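Local coordinates for penicillin-binding protein A (Mycobacterium tuberculosis, PDB 3UN7) that probably cross-links the peptidoglycan of the cell wall as a penicillin-binding D,D-transpeptidase and takes part in regulating cell length, at residues S36-T39 against R44-R47. Sequence-based numbering, arbitrary orientation.
Sequences SVAT and RFLR
An antiparallel beta hairpin in the N-terminal dimerisation-family region brings Val-37 and Leu-46 together as a hydrogen-bonded pair, with Ser-36/Arg-47 and Ala-38/Phe-45 as the flanking non-hydrogen-bonded pairs. Val-37 N reaches Leu-46 O at 2.8 Å, and Leu-46 N returns to Val-37 O at 2.9 Å; both bonds are nearly straight. The two short strand segments run 149° apart, well short of exactly antiparallel, as in a twisted pairing.

Next to the turn, Arg-44 O accepts two bonds. Thr-39 N and Thr-39 OG1 approach it from opposite faces of the carbonyl plane; Thr-39 OG1 lies 2.8 Å from Arg-44 O, 39° above the plane of that carbonyl. A chi1 of 75° sets OG1 between the backbone N and carbonyl carbon of Thr-39, where it also bonds Gly-41 N, tying the loop to the strand ends. Thr-39 CG2 meets Leu-46 CB at 3.7 Å, on the same side of the sheet as Val-37.

On the other face, the CD2/CE2 side of the Phe-45 ring meets the Ala-38 backbone obliquely, Phe-45 CE2 lying 3.5 Å from Ala-38 N and 3.7 Å from Ala-38 CB. Arg-47, bent at chi2, folds NH1 back to Ser-36 OG at 2.9 Å, with OG slightly tilted out of the guanidinium plane. NH1 also bonds Gly-24 O, while NE forms a salt bridge with Glu-72, which together probably limit rotation of the guanidinium. Strand 45-48 is the outermost strand, within this chain, of a mixed sheet, and with strand 31-38 it forms a beta hairpin at that edge.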
ATOM      1  N   SER A  36      24.274 -14.225  -2.184  1.00 27.06           N
ATOM      2  CA  SER A  36      24.998 -14.780  -3.298  1.00 27.02           C
ATOM      3  C   SER A  36      25.847 -15.922  -2.785  1.00 27.85           C
ATOM      4  O   SER A  36      26.437 -15.828  -1.709  1.00 27.92           O
ATOM      5  CB  SER A  36      25.873 -13.724  -3.975  1.00 26.60           C
ATOM      6  OG  SER A  36      25.083 -12.792  -4.674  1.00 26.61           O
ATOM      7  N   VAL A  37      25.901 -16.993  -3.570  1.00 28.17           N
ATOM      8  CA  VAL A  37      26.701 -18.179  -3.207  1.00 29.20           C
ATOM      9  C   VAL A  37      27.787 -18.408  -4.236  1.00 28.28           C
ATOM     10  O   VAL A  37      27.529 -18.334  -5.435  1.00 28.00           O
ATOM     11  CB  VAL A  37      25.799 -19.440  -3.139  1.00 29.06           C
ATOM     12  CG1 VAL A  37      26.616 -20.707  -2.877  1.00 32.62           C
ATOM     13  CG2 VAL A  37      24.760 -19.267  -2.071  1.00 30.94           C
ATOM     14  N   ALA A  38      28.995 -18.711  -3.765  1.00 29.25           N
ATOM     15  CA  ALA A  38      30.105 -19.066  -4.634  1.00 28.74           C
ATOM     16  C   ALA A  38      29.804 -20.381  -5.346  1.00 29.14           C
ATOM     17  O   ALA A  38      29.493 -21.380  -4.707  1.00 28.82           O
ATOM     18  CB  ALA A  38      31.388 -19.200  -3.827  1.00 29.66           C
ATOM     19  N   THR A  39      29.906 -20.379  -6.671  1.00 28.73           N
ATOM     20  CA  THR A  39      29.617 -21.589  -7.447  1.00 29.02           C
ATOM     21  C   THR A  39      30.708 -21.863  -8.467  1.00 29.13           C
ATOM     22  O   THR A  39      31.715 -21.141  -8.533  1.00 29.07           O
ATOM     23  CB  THR A  39      28.216 -21.542  -8.158  1.00 28.01           C
ATOM     24  OG1 THR A  39      28.247 -20.675  -9.308  1.00 28.07           O
ATOM     25  CG2 THR A  39      27.120 -21.106  -7.202  1.00 27.49           C
ATOM     26  N   ARG A  44      30.902 -16.539 -11.185  1.00 35.34           N
ATOM     27  CA  ARG A  44      31.076 -17.379 -10.007  1.00 35.28           C
ATOM     28  C   ARG A  44      29.910 -17.322  -9.028  1.00 33.89           C
ATOM     29  O   ARG A  44      29.480 -18.349  -8.481  1.00 33.45           O
ATOM     30  CB  ARG A  44      32.337 -16.943  -9.282  1.00 36.49           C
ATOM     31  CG  ARG A  44      32.497 -17.579  -7.929  1.00 39.84           C
ATOM     32  CD  ARG A  44      33.447 -18.752  -8.017  1.00 45.10           C
ATOM     33  NE  ARG A  44      33.584 -19.375  -6.716  1.00 47.38           N
ATOM     34  CZ  ARG A  44      34.266 -18.841  -5.708  1.00 50.83           C
ATOM     35  NH1 ARG A  44      34.329 -19.489  -4.555  1.00 54.45           N
ATOM     36  NH2 ARG A  44      34.880 -17.669  -5.841  1.00 50.25           N
ATOM     37  N   PHE A  45      29.418 -16.116  -8.775  1.00 31.88           N
ATOM     38  CA  PHE A  45      28.440 -15.932  -7.719  1.00 31.27           C
ATOM     39  C   PHE A  45      27.002 -16.068  -8.214  1.00 30.65           C
ATOM     40  O   PHE A  45      26.558 -15.357  -9.136  1.00 31.67           O
ATOM     41  CB  PHE A  45      28.733 -14.647  -6.919  1.00 31.30           C
ATOM     42  CG  PHE A  45      29.857 -14.820  -5.941  1.00 30.71           C
ATOM     43  CD1 PHE A  45      31.165 -14.497  -6.287  1.00 33.66           C
ATOM     44  CD2 PHE A  45      29.617 -15.383  -4.692  1.00 33.17           C
ATOM     45  CE1 PHE A  45      32.217 -14.697  -5.385  1.00 34.75           C
ATOM     46  CE2 PHE A  45      30.659 -15.590  -3.790  1.00 33.82           C
ATOM     47  CZ  PHE A  45      31.957 -15.254  -4.139  1.00 34.90           C
ATOM     48  N   LEU A  46      26.275 -17.019  -7.637  1.00 29.42           N
ATOM     49  CA  LEU A  46      24.870 -17.169  -7.994  1.00 28.82           C
ATOM     50  C   LEU A  46      23.974 -16.488  -6.963  1.00 27.94           C
ATOM     51  O   LEU A  46      24.141 -16.703  -5.769  1.00 28.58           O
ATOM     52  CB  LEU A  46      24.479 -18.642  -8.151  1.00 29.22           C
ATOM     53  CG  LEU A  46      22.983 -18.925  -8.384  1.00 31.34           C
ATOM     54  CD1 LEU A  46      22.597 -18.586  -9.822  1.00 33.53           C
ATOM     55  CD2 LEU A  46      22.672 -20.386  -8.063  1.00 33.10           C
ATOM     56  N   ARG A  47      23.027 -15.677  -7.438  1.00 26.84           N
ATOM     57  CA  ARG A  47      22.104 -14.966  -6.555  1.00 26.04           C
ATOM     58  C   ARG A  47      20.991 -15.908  -6.154  1.00 26.38           C
ATOM     59  O   ARG A  47      20.413 -16.586  -7.021  1.00 25.94           O
ATOM     60  CB  ARG A  47      21.513 -13.740  -7.266  1.00 25.62           C
ATOM     61  CG  ARG A  47      20.918 -12.685  -6.349  1.00 24.53           C
ATOM     62  CD  ARG A  47      21.978 -12.104  -5.433  1.00 25.12           C
ATOM     63  NE  ARG A  47      21.539 -10.931  -4.682  1.00 24.18           N
ATOM     64  CZ  ARG A  47      22.178 -10.448  -3.617  1.00 23.12           C
ATOM     65  NH1 ARG A  47      23.270 -11.054  -3.160  1.00 24.70           N
ATOM     66  NH2 ARG A  47      21.735  -9.342  -3.006  1.00 23.36           N
TER